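Local coordinates for protein probable hydrogenase maturation factor HypB (PDB 2HF9) that binds GTP, which it probably hydrolyses slowly, as a dimeric SIMIBI-class GTPase and is probably required for nickel insertion during [NiFe] hydrogenase maturation, at residues S148-D153 with I171-L176. Sequence-based numbering, arbitrary orientation.
Sequences STTEGD and INKIDL. With GSP (5'-guanosine-diphosphate-monothiophosphate), chain E; GSP (5'-guanosine-diphosphate-monothiophosphate), chain H.
The guanine-specificity motif NKxD of this P-loop GTPase, at the end of strand 168-172, meets the loop leaving strand 142-148 through Lys-173, Ser-148 and Thr-149. The parallel pairing of Ser-148 with Asn-172 ends in a bond from Thr-149 N to Asn-172 O (3.0 Å). Thr-149 OG1, set by chi1 64° between its own N and carbonyl carbon, reaches Lys-173 O at 2.6 Å from above the carbonyl plane; Leu-176 N grips that oxygen from the opposite face. The extended Lys-173 chain runs across one face of the guanine of GSP (chain E), CG 3.5 Å from its C5, and NZ donates to Ser-148 OG (3.2 Å), to Gly-48 O and to Thr-150 O of the second subunit. Ser-148 OG in turn donates to Glu-151 OE2 (2.7 Å). With Lys-173 replaced by alanine, the guanine face is likely to lose its aliphatic support, and those three oxygens their shared donor. Thr-150 CG2 packs on Leu-176 CD1 (3.6 Å), while Asp-175 OD1 and OD2 take N1 and N2 of the same guanine. Strand 199-202 flanks strand 168-172 on its other edge, and helices 177-180 and 184-194 pack against Thr-149.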
loop_
_atom_site.group_PDB
_atom_site.type_symbol
_atom_site.label_atom_id
_atom_site.label_comp_id
_atom_site.label_asym_id
_atom_site.label_seq_id
_atom_site.Cartn_x
_atom_site.Cartn_y
_atom_site.Cartn_z
ATOM N N SER A 148 6.864 7.340 -0.332
ATOM C CA SER A 148 6.909 8.555 -1.122
ATOM C C SER A 148 6.037 9.652 -0.538
ATOM O O SER A 148 5.083 9.379 0.200
ATOM C CB SER A 148 6.556 8.263 -2.583
ATOM O OG SER A 148 5.178 8.001 -2.736
ATOM N N THR A 149 6.377 10.896 -0.871
ATOM C CA THR A 149 5.678 12.066 -0.338
ATOM C C THR A 149 4.172 12.025 -0.618
ATOM O O THR A 149 3.379 12.516 0.183
ATOM C CB THR A 149 6.273 13.386 -0.889
ATOM O OG1 THR A 149 6.071 13.450 -2.305
ATOM C CG2 THR A 149 7.775 13.469 -0.586
ATOM N N THR A 150 3.791 11.408 -1.736
ATOM C CA THR A 150 2.399 11.402 -2.193
ATOM C C THR A 150 1.461 10.512 -1.372
ATOM O O THR A 150 0.242 10.559 -1.553
ATOM C CB THR A 150 2.284 11.069 -3.696
ATOM O OG1 THR A 150 2.848 9.775 -3.962
ATOM C CG2 THR A 150 3.000 12.120 -4.524
ATOM N N GLU A 151 2.037 9.713 -0.478
ATOM C CA GLU A 151 1.271 8.896 0.464
ATOM C C GLU A 151 0.901 9.703 1.718
ATOM O O GLU A 151 0.108 9.256 2.543
ATOM C CB GLU A 151 2.068 7.645 0.844
ATOM C CG GLU A 151 2.301 6.674 -0.322
ATOM C CD GLU A 151 3.723 6.127 -0.379
ATOM O OE1 GLU A 151 4.375 6.001 0.683
ATOM O OE2 GLU A 151 4.188 5.813 -1.497
ATOM N N GLY A 152 1.481 10.894 1.848
ATOM C CA GLY A 152 1.275 11.735 3.026
ATOM C C GLY A 152 2.473 11.693 3.953
ATOM O O GLY A 152 3.211 10.699 3.991
ATOM N N ASP A 153 2.669 12.768 4.711
ATOM C CA ASP A 153 3.842 12.873 5.580
ATOM C C ASP A 153 3.692 12.210 6.960
ATOM O O ASP A 153 4.572 12.352 7.808
ATOM C CB ASP A 153 4.318 14.332 5.698
ATOM C CG ASP A 153 3.279 15.253 6.313
ATOM O OD1 ASP A 153 2.305 14.764 6.925
ATOM O OD2 ASP A 153 3.451 16.480 6.182
ATOM N N ILE A 171 12.756 8.265 1.088
ATOM C CA ILE A 171 11.597 9.135 0.972
ATOM C C ILE A 171 11.634 9.681 -0.450
ATOM O O ILE A 171 12.379 10.625 -0.760
ATOM C CB ILE A 171 11.609 10.255 2.042
ATOM C CG1 ILE A 171 11.625 9.639 3.450
ATOM C CG2 ILE A 171 10.400 11.177 1.881
ATOM C CD1 ILE A 171 12.220 10.533 4.531
ATOM N N ASN A 172 10.854 9.040 -1.315
ATOM C CA ASN A 172 10.872 9.297 -2.747
ATOM C C ASN A 172 9.821 10.343 -3.144
ATOM O O ASN A 172 8.979 10.732 -2.323
ATOM C CB ASN A 172 10.665 7.975 -3.517
ATOM C CG ASN A 172 10.921 8.104 -5.011
ATOM O OD1 ASN A 172 10.212 7.497 -5.827
ATOM N ND2 ASN A 172 11.926 8.888 -5.383
ATOM N N LYS A 173 9.890 10.791 -4.398
ATOM C CA LYS A 173 8.969 11.785 -4.975
ATOM C C LYS A 173 9.027 13.130 -4.249
ATOM O O LYS A 173 8.001 13.789 -4.079
ATOM C CB LYS A 173 7.521 11.259 -5.024
ATOM C CG LYS A 173 7.337 9.959 -5.800
ATOM C CD LYS A 173 5.866 9.561 -5.882
ATOM C CE LYS A 173 5.722 8.100 -6.267
ATOM N NZ LYS A 173 4.412 7.548 -5.785
ATOM N N ILE A 174 10.224 13.547 -3.840
ATOM C CA ILE A 174 10.365 14.829 -3.137
ATOM C C ILE A 174 9.971 16.014 -4.023
ATOM O O ILE A 174 9.627 17.086 -3.520
ATOM C CB ILE A 174 11.776 15.038 -2.499
ATOM C CG1 ILE A 174 12.883 15.073 -3.567
ATOM C CG2 ILE A 174 12.022 13.994 -1.395
ATOM C CD1 ILE A 174 14.256 15.513 -3.038
ATOM N N ASP A 175 9.988 15.794 -5.338
ATOM C CA ASP A 175 9.546 16.800 -6.301
ATOM C C ASP A 175 8.039 17.093 -6.224
ATOM O O ASP A 175 7.576 18.107 -6.747
ATOM C CB ASP A 175 9.969 16.412 -7.725
ATOM C CG ASP A 175 9.396 15.074 -8.172
ATOM O OD1 ASP A 175 9.838 14.018 -7.664
ATOM O OD2 ASP A 175 8.510 15.080 -9.051
ATOM N N LEU A 176 7.291 16.224 -5.547
ATOM C CA LEU A 176 5.829 16.356 -5.458
ATOM C C LEU A 176 5.320 16.755 -4.066
ATOM O O LEU A 176 4.108 16.821 -3.844
ATOM C CB LEU A 176 5.149 15.052 -5.900
ATOM C CG LEU A 176 5.542 14.477 -7.261
ATOM C CD1 LEU A 176 4.896 13.121 -7.476
ATOM C CD2 LEU A 176 5.177 15.429 -8.384
HETATM P PG GSP E . 4.314 -1.204 -7.518
HETATM O O3B GSP E . 4.866 0.301 -7.660
HETATM S S1G GSP E . 3.794 -1.481 -5.899
HETATM O O2G GSP E . 3.126 -1.312 -8.492
HETATM O O3G GSP E . 5.420 -2.187 -7.934
HETATM P PB GSP E . 6.415 0.730 -7.518
HETATM O O1B GSP E . 6.697 1.018 -6.097
HETATM O O2B GSP E . 7.351 -0.247 -8.105
HETATM P PA GSP E . 6.838 2.540 -9.759
HETATM O O1A GSP E . 8.301 2.438 -9.973
HETATM O O2A GSP E . 6.077 1.737 -10.750
HETATM O O3A GSP E . 6.422 2.170 -8.248
HETATM O "O5'" GSP E . 6.434 4.090 -9.783
HETATM C "C5'" GSP E . 5.099 4.502 -9.563
HETATM C "C4'" GSP E . 4.838 5.817 -10.288
HETATM O "O4'" GSP E . 5.525 6.883 -9.654
HETATM C "C3'" GSP E . 5.302 5.811 -11.735
HETATM O "O3'" GSP E . 4.322 6.519 -12.460
HETATM C "C2'" GSP E . 6.602 6.585 -11.713
HETATM O "O2'" GSP E . 6.831 7.276 -12.913
HETATM C "C1'" GSP E . 6.365 7.559 -10.576
HETATM N N9 GSP E . 7.549 7.990 -9.816
HETATM C C8 GSP E . 8.459 7.214 -9.141
HETATM N N7 GSP E . 9.344 8.038 -8.538
HETATM C C5 GSP E . 9.002 9.320 -8.802
HETATM C C6 GSP E . 9.555 10.546 -8.433
HETATM O O6 GSP E . 10.559 10.587 -7.724
HETATM N N1 GSP E . 8.958 11.716 -8.867
HETATM C C2 GSP E . 7.826 11.669 -9.665
HETATM N N2 GSP E . 7.259 12.796 -10.084
HETATM N N3 GSP E . 7.279 10.452 -10.026
HETATM C C4 GSP E . 7.863 9.300 -9.596
HETATM P PG GSP H . -3.786 6.140 5.013
HETATM O O3B GSP H . -3.942 7.314 3.923
HETATM S S1G GSP H . -3.656 4.593 4.264
HETATM O O2G GSP H . -2.512 6.486 5.809
HETATM O O3G GSP H . -5.000 6.167 5.952
HETATM P PB GSP H . -5.333 7.825 3.288
HETATM O O1B GSP H . -5.691 6.922 2.176
HETATM O O2B GSP H . -6.406 8.000 4.284
HETATM P PA GSP H . -4.996 10.697 3.229
HETATM O O1A GSP H . -6.392 11.181 3.238
HETATM O O2A GSP H . -4.357 10.793 4.565
HETATM O O3A GSP H . -4.904 9.220 2.601
HETATM O "O5'" GSP H . -4.172 11.524 2.122
HETATM C "C5'" GSP H . -2.784 11.318 1.944
HETATM C "C4'" GSP H . -2.169 12.589 1.365
HETATM O "O4'" GSP H . -2.643 12.797 0.044
HETATM C "C3'" GSP H . -2.561 13.825 2.160
HETATM O "O3'" GSP H . -1.417 14.639 2.259
HETATM C "C2'" GSP H . -3.619 14.506 1.316
HETATM O "O2'" GSP H . -3.582 15.901 1.477
HETATM C "C1'" GSP H . -3.213 14.088 -0.085
HETATM N N9 GSP H . -4.305 14.032 -1.072
HETATM C C8 GSP H . -5.457 13.283 -1.033
HETATM N N7 GSP H . -6.153 13.525 -2.170
HETATM C C5 GSP H . -5.460 14.401 -2.934
HETATM C C6 GSP H . -5.695 14.983 -4.180
HETATM O O6 GSP H . -6.715 14.729 -4.812
HETATM N N1 GSP H . -4.768 15.860 -4.708
HETATM C C2 GSP H . -3.614 16.162 -4.009
HETATM N N2 GSP H . -2.722 17.005 -4.512
HETATM N N3 GSP H . -3.386 15.583 -2.776
HETATM C C4 GSP H . -4.291 14.718 -2.252
HETATM O O HOH W 1 2.809 5.828 -3.697
#